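Long-range contact in CurD (Moorea producens 3L, PDB 5KP7), which probably catalyses the condensation typical of the HMG-CoA synthase family and holds a 4'-phosphopantetheine group in a pocket of the thiolase-like fold: residues P75-I87 and S114-S126. The protein carries 3 engineered substitutions. Sequence-based numbering, arbitrary orientation.
Sequences PVSYAVNAAKPII and SMSTYIQEYLGLS
Leu-123 drops as a knob into a hole on helix 75-89 formed by Val-80, Ala-83, Lys-84 and Ile-87. Its CB points toward the other helix, and chi1 of -69° sets CG anti to the carbonyl carbon, from where both methyls reach the hole: CD1 meets Ala-83 CB at 3.8 Å and also touches Ile-87 CG1, whereas CD2 lies 4.0 Å from Val-80 CG1 and equally near the backbone CA of Lys-84. Ile-87 crosses this leucine at about a right angle, its CD1 going on to Leu-125 CD2 (4.1 Å) and its CG2 packing by the carbonyl O of Leu-123, which accepts a hydrogen bond from Lys-95. With only an alanine at Ile-87, Leu-123 CD1 would keep Ala-83 but is likely to lose its second neighbour, and Leu-125 CD2 its partner, opening a gap at this end. One turn back, Ile-119 sets CD1 on the Ala-79 methyl, CB, at 3.6 Å. Val-76 forks at the far end: CG1, anti to the backbone N (chi1 173°), presses on Tyr-118 CB at 3.6 Å, and CG2 rests 3.7 Å from Met-115 CG. Met-115 SD lies 3.7 Å from Pro-75 CB, and the bend at the last torsion brings CE beside the same atom. The Tyr-118 ring leads away to a hydroxyl bonded to the backbone of Arg-438. No hydrogen bond joins the two segments, which lie away from the phosphopantetheine pocket; Gly-124, the first residue to leave helical angles, has positive phi and forms a Schellman motif. Val-76 and Val-80 touch the C-terminal strand 437-442. Val-76/Met-115, Val-80/Ile-119 and Lys-84/Leu-123 pair every four residues, and the -45° crossing is close to the i±4 class of ridges-into-grooves packing, here in a helix pair laid against strand 98-104 of the thiolase-like fold's mixed sheet.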
loop_
_atom_site.group_PDB
_atom_site.type_symbol
_atom_site.label_atom_id
_atom_site.label_comp_id
_atom_site.label_asym_id
_atom_site.label_seq_id
_atom_site.Cartn_x
_atom_site.Cartn_y
_atom_site.Cartn_z
ATOM N N PRO A 75 -13.982 5.185 6.088
ATOM C CA PRO A 75 -12.621 5.674 6.245
ATOM C C PRO A 75 -12.428 6.618 7.416
ATOM O O PRO A 75 -11.346 6.681 7.952
ATOM C CB PRO A 75 -12.320 6.338 4.897
ATOM C CG PRO A 75 -13.194 5.608 3.949
ATOM C CD PRO A 75 -14.471 5.361 4.704
ATOM N N VAL A 76 -13.475 7.331 7.832
ATOM C CA VAL A 76 -13.408 8.176 9.024
ATOM C C VAL A 76 -13.229 7.329 10.275
ATOM O O VAL A 76 -12.368 7.596 11.100
ATOM C CB VAL A 76 -14.679 9.073 9.158
ATOM C CG1 VAL A 76 -14.697 9.822 10.485
ATOM C CG2 VAL A 76 -14.770 10.056 7.988
ATOM N N SER A 77 -14.083 6.324 10.460
ATOM C CA SER A 77 -13.986 5.486 11.633
ATOM C C SER A 77 -12.655 4.726 11.667
ATOM O O SER A 77 -12.037 4.637 12.730
ATOM C CB SER A 77 -15.214 4.570 11.778
ATOM O OG SER A 77 -15.232 3.488 10.889
ATOM N N TYR A 78 -12.176 4.269 10.503
ATOM C CA TYR A 78 -10.870 3.636 10.434
ATOM C C TYR A 78 -9.790 4.632 10.897
ATOM O O TYR A 78 -8.899 4.270 11.682
ATOM C CB TYR A 78 -10.589 3.147 9.004
ATOM C CG TYR A 78 -10.870 1.692 8.774
ATOM C CD1 TYR A 78 -12.167 1.184 8.827
ATOM C CD2 TYR A 78 -9.836 0.793 8.495
ATOM C CE1 TYR A 78 -12.410 -0.175 8.609
ATOM C CE2 TYR A 78 -10.084 -0.544 8.283
ATOM C CZ TYR A 78 -11.355 -1.025 8.304
ATOM O OH TYR A 78 -11.537 -2.391 8.106
ATOM N N ALA A 79 -9.851 5.853 10.371
ATOM C CA ALA A 79 -8.888 6.892 10.705
ATOM C C ALA A 79 -8.858 7.238 12.180
ATOM O O ALA A 79 -7.780 7.371 12.784
ATOM C CB ALA A 79 -9.147 8.149 9.889
ATOM N N VAL A 80 -10.044 7.422 12.778
ATOM C CA VAL A 80 -10.132 7.735 14.188
ATOM C C VAL A 80 -9.567 6.587 15.040
ATOM O O VAL A 80 -8.845 6.825 16.003
ATOM C CB VAL A 80 -11.575 8.127 14.587
ATOM C CG1 VAL A 80 -11.711 8.226 16.112
ATOM C CG2 VAL A 80 -11.987 9.430 13.898
ATOM N N ASN A 81 -9.897 5.340 14.698
ATOM C CA ASN A 81 -9.354 4.206 15.415
ATOM C C ASN A 81 -7.829 4.092 15.302
ATOM O O ASN A 81 -7.163 3.682 16.279
ATOM C CB ASN A 81 -10.073 2.931 14.992
ATOM C CG ASN A 81 -11.504 2.888 15.501
ATOM O OD1 ASN A 81 -11.782 3.292 16.620
ATOM N ND2 ASN A 81 -12.406 2.362 14.699
ATOM N N ALA A 82 -7.271 4.484 14.144
ATOM C CA ALA A 82 -5.820 4.499 13.982
ATOM C C ALA A 82 -5.169 5.600 14.830
ATOM O O ALA A 82 -4.107 5.379 15.442
ATOM C CB ALA A 82 -5.463 4.662 12.524
ATOM N N ALA A 83 -5.791 6.774 14.913
ATOM C CA ALA A 83 -5.205 7.910 15.608
ATOM C C ALA A 83 -5.457 7.966 17.124
ATOM O O ALA A 83 -4.717 8.625 17.836
ATOM C CB ALA A 83 -5.684 9.204 14.967
ATOM N N LYS A 84 -6.503 7.290 17.595
ATOM C CA LYS A 84 -6.951 7.437 18.985
ATOM C C LYS A 84 -5.833 7.119 20.009
ATOM O O LYS A 84 -5.653 7.886 20.959
ATOM C CB LYS A 84 -8.227 6.600 19.208
ATOM C CG LYS A 84 -8.836 6.591 20.615
ATOM C CD LYS A 84 -9.275 7.966 21.033
ATOM C CE LYS A 84 -10.308 7.952 22.174
ATOM N NZ LYS A 84 -10.013 6.973 23.249
ATOM N N PRO A 85 -5.047 6.058 19.792
ATOM C CA PRO A 85 -3.976 5.781 20.750
ATOM C C PRO A 85 -2.935 6.883 20.833
ATOM O O PRO A 85 -2.398 7.129 21.931
ATOM C CB PRO A 85 -3.365 4.469 20.234
ATOM C CG PRO A 85 -4.434 3.859 19.420
ATOM C CD PRO A 85 -5.130 4.998 18.771
ATOM N N ILE A 86 -2.681 7.562 19.720
ATOM C CA ILE A 86 -1.766 8.703 19.702
ATOM C C ILE A 86 -2.276 9.830 20.581
ATOM O O ILE A 86 -1.550 10.325 21.457
ATOM C CB ILE A 86 -1.510 9.223 18.283
ATOM C CG1 ILE A 86 -0.771 8.155 17.474
ATOM C CG2 ILE A 86 -0.735 10.537 18.334
ATOM C CD1 ILE A 86 -0.525 8.498 16.026
ATOM N N ILE A 87 -3.530 10.201 20.377
ATOM C CA ILE A 87 -4.110 11.318 21.075
ATOM C C ILE A 87 -4.279 10.988 22.559
ATOM O O ILE A 87 -4.052 11.862 23.412
ATOM C CB ILE A 87 -5.467 11.744 20.449
ATOM C CG1 ILE A 87 -5.308 12.058 18.943
ATOM C CG2 ILE A 87 -6.035 12.932 21.196
ATOM C CD1 ILE A 87 -4.183 12.997 18.595
ATOM N N SER A 114 -13.662 17.565 3.577
ATOM C CA SER A 114 -12.572 16.671 3.980
ATOM C C SER A 114 -12.984 15.786 5.156
ATOM O O SER A 114 -13.701 16.233 6.080
ATOM C CB SER A 114 -11.261 17.390 4.320
ATOM O OG SER A 114 -11.321 18.179 5.504
ATOM N N MET A 115 -12.476 14.562 5.170
ATOM C CA MET A 115 -12.696 13.672 6.326
ATOM C C MET A 115 -12.022 14.213 7.582
ATOM O O MET A 115 -12.391 13.851 8.700
ATOM C CB MET A 115 -12.228 12.251 5.977
ATOM C CG MET A 115 -13.187 11.667 5.009
ATOM S SD MET A 115 -12.906 9.925 4.561
ATOM C CE MET A 115 -11.461 10.069 3.508
ATOM N N SER A 116 -11.054 15.115 7.397
ATOM C CA SER A 116 -10.351 15.720 8.510
ATOM C C SER A 116 -11.291 16.419 9.504
ATOM O O SER A 116 -10.991 16.466 10.686
ATOM C CB SER A 116 -9.304 16.694 7.988
ATOM O OG SER A 116 -8.355 15.984 7.187
ATOM N N THR A 117 -12.387 16.988 9.009
ATOM C CA THR A 117 -13.358 17.669 9.892
ATOM C C THR A 117 -14.004 16.713 10.911
ATOM O O THR A 117 -14.011 16.983 12.112
ATOM C CB THR A 117 -14.451 18.379 9.068
ATOM O OG1 THR A 117 -15.136 17.447 8.213
ATOM C CG2 THR A 117 -13.825 19.437 8.168
ATOM N N TYR A 118 -14.462 15.558 10.455
ATOM C CA TYR A 118 -14.985 14.515 11.355
ATOM C C TYR A 118 -13.921 13.989 12.281
ATOM O O TYR A 118 -14.161 13.776 13.457
ATOM C CB TYR A 118 -15.546 13.349 10.549
ATOM C CG TYR A 118 -16.847 13.621 9.841
ATOM C CD1 TYR A 118 -18.028 13.765 10.562
ATOM C CD2 TYR A 118 -16.942 13.582 8.473
ATOM C CE1 TYR A 118 -19.243 13.960 9.920
ATOM C CE2 TYR A 118 -18.157 13.776 7.815
ATOM C CZ TYR A 118 -19.310 13.967 8.567
ATOM O OH TYR A 118 -20.521 14.143 7.915
ATOM N N ILE A 119 -12.716 13.798 11.758
ATOM C CA ILE A 119 -11.607 13.280 12.549
ATOM C C ILE A 119 -11.268 14.239 13.694
ATOM O O ILE A 119 -11.142 13.843 14.859
ATOM C CB ILE A 119 -10.401 12.945 11.655
ATOM C CG1 ILE A 119 -10.723 11.739 10.762
ATOM C CG2 ILE A 119 -9.162 12.667 12.480
ATOM C CD1 ILE A 119 -9.878 11.648 9.504
ATOM N N GLN A 120 -11.170 15.524 13.384
ATOM C CA GLN A 120 -10.949 16.539 14.405
ATOM C C GLN A 120 -12.027 16.505 15.499
ATOM O O GLN A 120 -11.711 16.595 16.697
ATOM C CB GLN A 120 -10.889 17.910 13.745
ATOM C CG GLN A 120 -10.742 19.106 14.693
ATOM C CD GLN A 120 -11.613 20.280 14.281
ATOM O OE1 GLN A 120 -12.702 20.105 13.724
ATOM N NE2 GLN A 120 -11.121 21.481 14.510
ATOM N N GLU A 121 -13.276 16.418 15.080
ATOM C CA GLU A 121 -14.421 16.386 16.004
ATOM C C GLU A 121 -14.321 15.232 16.996
ATOM O O GLU A 121 -14.412 15.413 18.226
ATOM C CB GLU A 121 -15.723 16.277 15.208
ATOM C CG GLU A 121 -17.003 16.159 16.022
ATOM C CD GLU A 121 -17.317 17.380 16.847
ATOM O OE1 GLU A 121 -16.894 18.504 16.497
ATOM O OE2 GLU A 121 -18.036 17.236 17.867
ATOM N N TYR A 122 -14.142 14.039 16.467
ATOM C CA TYR A 122 -14.175 12.852 17.315
ATOM C C TYR A 122 -12.901 12.628 18.107
ATOM O O TYR A 122 -12.932 11.970 19.135
ATOM C CB TYR A 122 -14.592 11.628 16.491
ATOM C CG TYR A 122 -16.072 11.652 16.229
ATOM C CD1 TYR A 122 -16.587 12.297 15.107
ATOM C CD2 TYR A 122 -16.958 11.001 17.077
ATOM C CE1 TYR A 122 -17.962 12.358 14.856
ATOM C CE2 TYR A 122 -18.331 11.038 16.825
ATOM C CZ TYR A 122 -18.832 11.707 15.717
ATOM O OH TYR A 122 -20.204 11.726 15.457
ATOM N N LEU A 123 -11.785 13.223 17.706
ATOM C CA LEU A 123 -10.565 13.156 18.515
ATOM C C LEU A 123 -10.464 14.329 19.494
ATOM O O LEU A 123 -9.592 14.325 20.342
ATOM C CB LEU A 123 -9.328 13.128 17.632
ATOM C CG LEU A 123 -9.093 11.852 16.789
ATOM C CD1 LEU A 123 -7.913 12.090 15.857
ATOM C CD2 LEU A 123 -8.868 10.618 17.619
ATOM N N GLY A 124 -11.367 15.300 19.410
ATOM C CA GLY A 124 -11.371 16.438 20.334
ATOM C C GLY A 124 -10.242 17.421 20.112
ATOM O O GLY A 124 -9.733 18.002 21.069
ATOM N N LEU A 125 -9.822 17.605 18.868
ATOM C CA LEU A 125 -8.670 18.450 18.560
ATOM C C LEU A 125 -9.047 19.921 18.580
ATOM O O LEU A 125 -10.221 20.277 18.585
ATOM C CB LEU A 125 -8.061 18.041 17.204
ATOM C CG LEU A 125 -7.579 16.599 17.104
ATOM C CD1 LEU A 125 -6.930 16.401 15.742
ATOM C CD2 LEU A 125 -6.585 16.251 18.208
ATOM N N SER A 126 -8.033 20.776 18.596
ATOM C CA SER A 126 -8.216 22.226 18.590
ATOM C C SER A 126 -8.984 22.724 17.368
ATOM O O SER A 126 -8.831 22.167 16.260
ATOM C CB SER A 126 -6.853 22.938 18.590
ATOM O OG SER A 126 -7.028 24.347 18.648
#